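Local coordinates for protein glycosyl transferase (Staphylococcus aureus, PDB 5U02) that is a glycosyl transferase by name, with a helical TarS-type linker domain followed by two beta-rich C-terminal domains, at residues Tyr96-Val99 and Glu100-Arg104. Numbering follows the deposited sequence.
Sequences YRTV and EESYR
Glu101 reaches back along one side of helix 93-105 to Arg97, one turn earlier, and its carboxylate lies along the aliphatic part of that arginine. Its CB and CG pass beside the carbonyl oxygen of Arg97. With CG anti to its own carbonyl carbon (chi1 -60°) and the chain extended beyond, the carboxylate carbon Glu101 CD comes 3.6 Å from Arg97 CG. Glu101 OE1 then lies 3.3 Å from Arg97 CD and 3.9 Å from Arg97 NE, a long, probably weak salt bridge at the guanidinium edge, near its plane. The two side chains run alongside each other, yet their planar groups are turned 54° apart, so this is no flat, two-pronged pairing. The other oxygen, Glu101 OE2, meets Arg104 NH2 at 3.4 Å, which makes the three residues a loose salt-bridge network.

The same i to i+4 spacing brings Ser102 OG within 2.6 Å of Thr98 O, a hydrogen bond donated from above the carbonyl plane. On the buried side, Val99 CG1 rests 3.6 Å from Tyr103 CE2, while Val99 O stands over one face of the Tyr103 ring, offset toward the rim. Glu100 OE2 approaches Tyr96 CE1 obliquely at 3.5 Å and takes a weak hydrogen bond from Gly45 N; the buried carboxylate finds its stronger partner through OE1, at the backbone N of Ser47.

From helix 93-105, Tyr96 packs against helix 56-68 and Phe46, and Glu100 against Leu48 of helix 46-49. Val99 and Tyr103 face helix 82-89, Tyr103 OH bonding to Lys80 O, and a backbone hydrogen bond between Arg104 and Phe160 ties this helix to the residue just after strand 150-159.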
loop_
_atom_site.group_PDB
_atom_site.type_symbol
_atom_site.label_atom_id
_atom_site.label_comp_id
_atom_site.label_asym_id
_atom_site.label_seq_id
_atom_site.Cartn_x
_atom_site.Cartn_y
_atom_site.Cartn_z
ATOM N N TYR A 96 -0.845 -27.322 26.752
ATOM C CA TYR A 96 -2.203 -26.786 26.763
ATOM C C TYR A 96 -2.186 -25.266 26.834
ATOM O O TYR A 96 -2.888 -24.589 26.073
ATOM C CB TYR A 96 -3.000 -27.363 27.935
ATOM C CG TYR A 96 -4.490 -27.086 27.866
ATOM C CD1 TYR A 96 -5.011 -25.849 28.232
ATOM C CD2 TYR A 96 -5.376 -28.065 27.440
ATOM C CE1 TYR A 96 -6.365 -25.596 28.164
ATOM C CE2 TYR A 96 -6.733 -27.825 27.376
ATOM C CZ TYR A 96 -7.224 -26.591 27.743
ATOM O OH TYR A 96 -8.580 -26.351 27.677
ATOM N N ARG A 97 -1.401 -24.706 27.757
ATOM C CA ARG A 97 -1.304 -23.255 27.821
ATOM C C ARG A 97 -0.662 -22.708 26.555
ATOM O O ARG A 97 -1.173 -21.748 25.967
ATOM C CB ARG A 97 -0.529 -22.821 29.064
ATOM C CG ARG A 97 -0.526 -21.315 29.259
ATOM C CD ARG A 97 0.167 -20.894 30.549
ATOM N NE ARG A 97 1.341 -21.704 30.837
ATOM C CZ ARG A 97 1.454 -22.524 31.880
ATOM N NH1 ARG A 97 0.465 -22.639 32.759
ATOM N NH2 ARG A 97 2.570 -23.224 32.055
ATOM N N THR A 98 0.425 -23.342 26.098
ATOM C CA THR A 98 1.074 -22.930 24.857
ATOM C C THR A 98 0.062 -22.762 23.730
ATOM O O THR A 98 0.109 -21.773 22.992
ATOM C CB THR A 98 2.153 -23.943 24.458
ATOM O OG1 THR A 98 3.175 -23.989 25.462
ATOM C CG2 THR A 98 2.780 -23.560 23.127
ATOM N N VAL A 99 -0.889 -23.695 23.610
ATOM C CA VAL A 99 -1.910 -23.591 22.567
ATOM C C VAL A 99 -2.798 -22.375 22.802
ATOM O O VAL A 99 -2.947 -21.513 21.926
ATOM C CB VAL A 99 -2.742 -24.883 22.491
ATOM C CG1 VAL A 99 -3.939 -24.681 21.569
ATOM C CG2 VAL A 99 -1.885 -26.039 21.999
ATOM N N GLU A 100 -3.426 -22.304 23.979
ATOM C CA GLU A 100 -4.233 -21.139 24.325
ATOM C C GLU A 100 -3.415 -19.860 24.235
ATOM O O GLU A 100 -3.891 -18.847 23.704
ATOM C CB GLU A 100 -4.809 -21.293 25.727
ATOM C CG GLU A 100 -5.929 -22.285 25.823
ATOM C CD GLU A 100 -6.667 -22.144 27.127
ATOM O OE1 GLU A 100 -6.083 -21.559 28.062
ATOM O OE2 GLU A 100 -7.825 -22.597 27.217
ATOM N N GLU A 101 -2.180 -19.885 24.750
ATOM C CA GLU A 101 -1.260 -18.794 24.461
ATOM C C GLU A 101 -1.063 -18.622 22.963
ATOM O O GLU A 101 -1.144 -17.504 22.456
ATOM C CB GLU A 101 0.085 -18.992 25.158
ATOM C CG GLU A 101 0.008 -19.078 26.669
ATOM C CD GLU A 101 1.360 -18.933 27.348
ATOM O OE1 GLU A 101 1.374 -18.589 28.546
ATOM O OE2 GLU A 101 2.389 -19.158 26.684
ATOM N N SER A 102 -0.830 -19.708 22.225
ATOM C CA SER A 102 -0.536 -19.530 20.801
ATOM C C SER A 102 -1.689 -18.873 20.038
ATOM O O SER A 102 -1.451 -18.148 19.066
ATOM C CB SER A 102 -0.145 -20.861 20.145
ATOM O OG SER A 102 1.090 -21.356 20.634
ATOM N N TYR A 103 -2.937 -19.079 20.467
ATOM C CA TYR A 103 -4.051 -18.504 19.712
ATOM C C TYR A 103 -4.150 -16.992 19.892
ATOM O O TYR A 103 -4.575 -16.297 18.963
ATOM C CB TYR A 103 -5.392 -19.154 20.094
ATOM C CG TYR A 103 -5.557 -20.569 19.603
ATOM C CD1 TYR A 103 -4.916 -21.001 18.454
ATOM C CD2 TYR A 103 -6.319 -21.484 20.315
ATOM C CE1 TYR A 103 -5.048 -22.299 18.012
ATOM C CE2 TYR A 103 -6.457 -22.789 19.885
ATOM C CZ TYR A 103 -5.816 -23.192 18.730
ATOM O OH TYR A 103 -5.947 -24.490 18.295
ATOM N N ARG A 104 -3.731 -16.461 21.054
ATOM C CA ARG A 104 -3.966 -15.048 21.369
ATOM C C ARG A 104 -3.198 -14.119 20.422
ATOM O O ARG A 104 -3.773 -13.168 19.881
ATOM C CB ARG A 104 -3.642 -14.743 22.854
ATOM C CG ARG A 104 -2.213 -14.946 23.303
ATOM C CD ARG A 104 -1.854 -14.658 24.770
ATOM N NE ARG A 104 -0.767 -15.575 25.126
ATOM C CZ ARG A 104 0.529 -15.260 25.125
ATOM N NH1 ARG A 104 0.927 -14.032 24.822
ATOM N NH2 ARG A 104 1.447 -16.173 25.427
#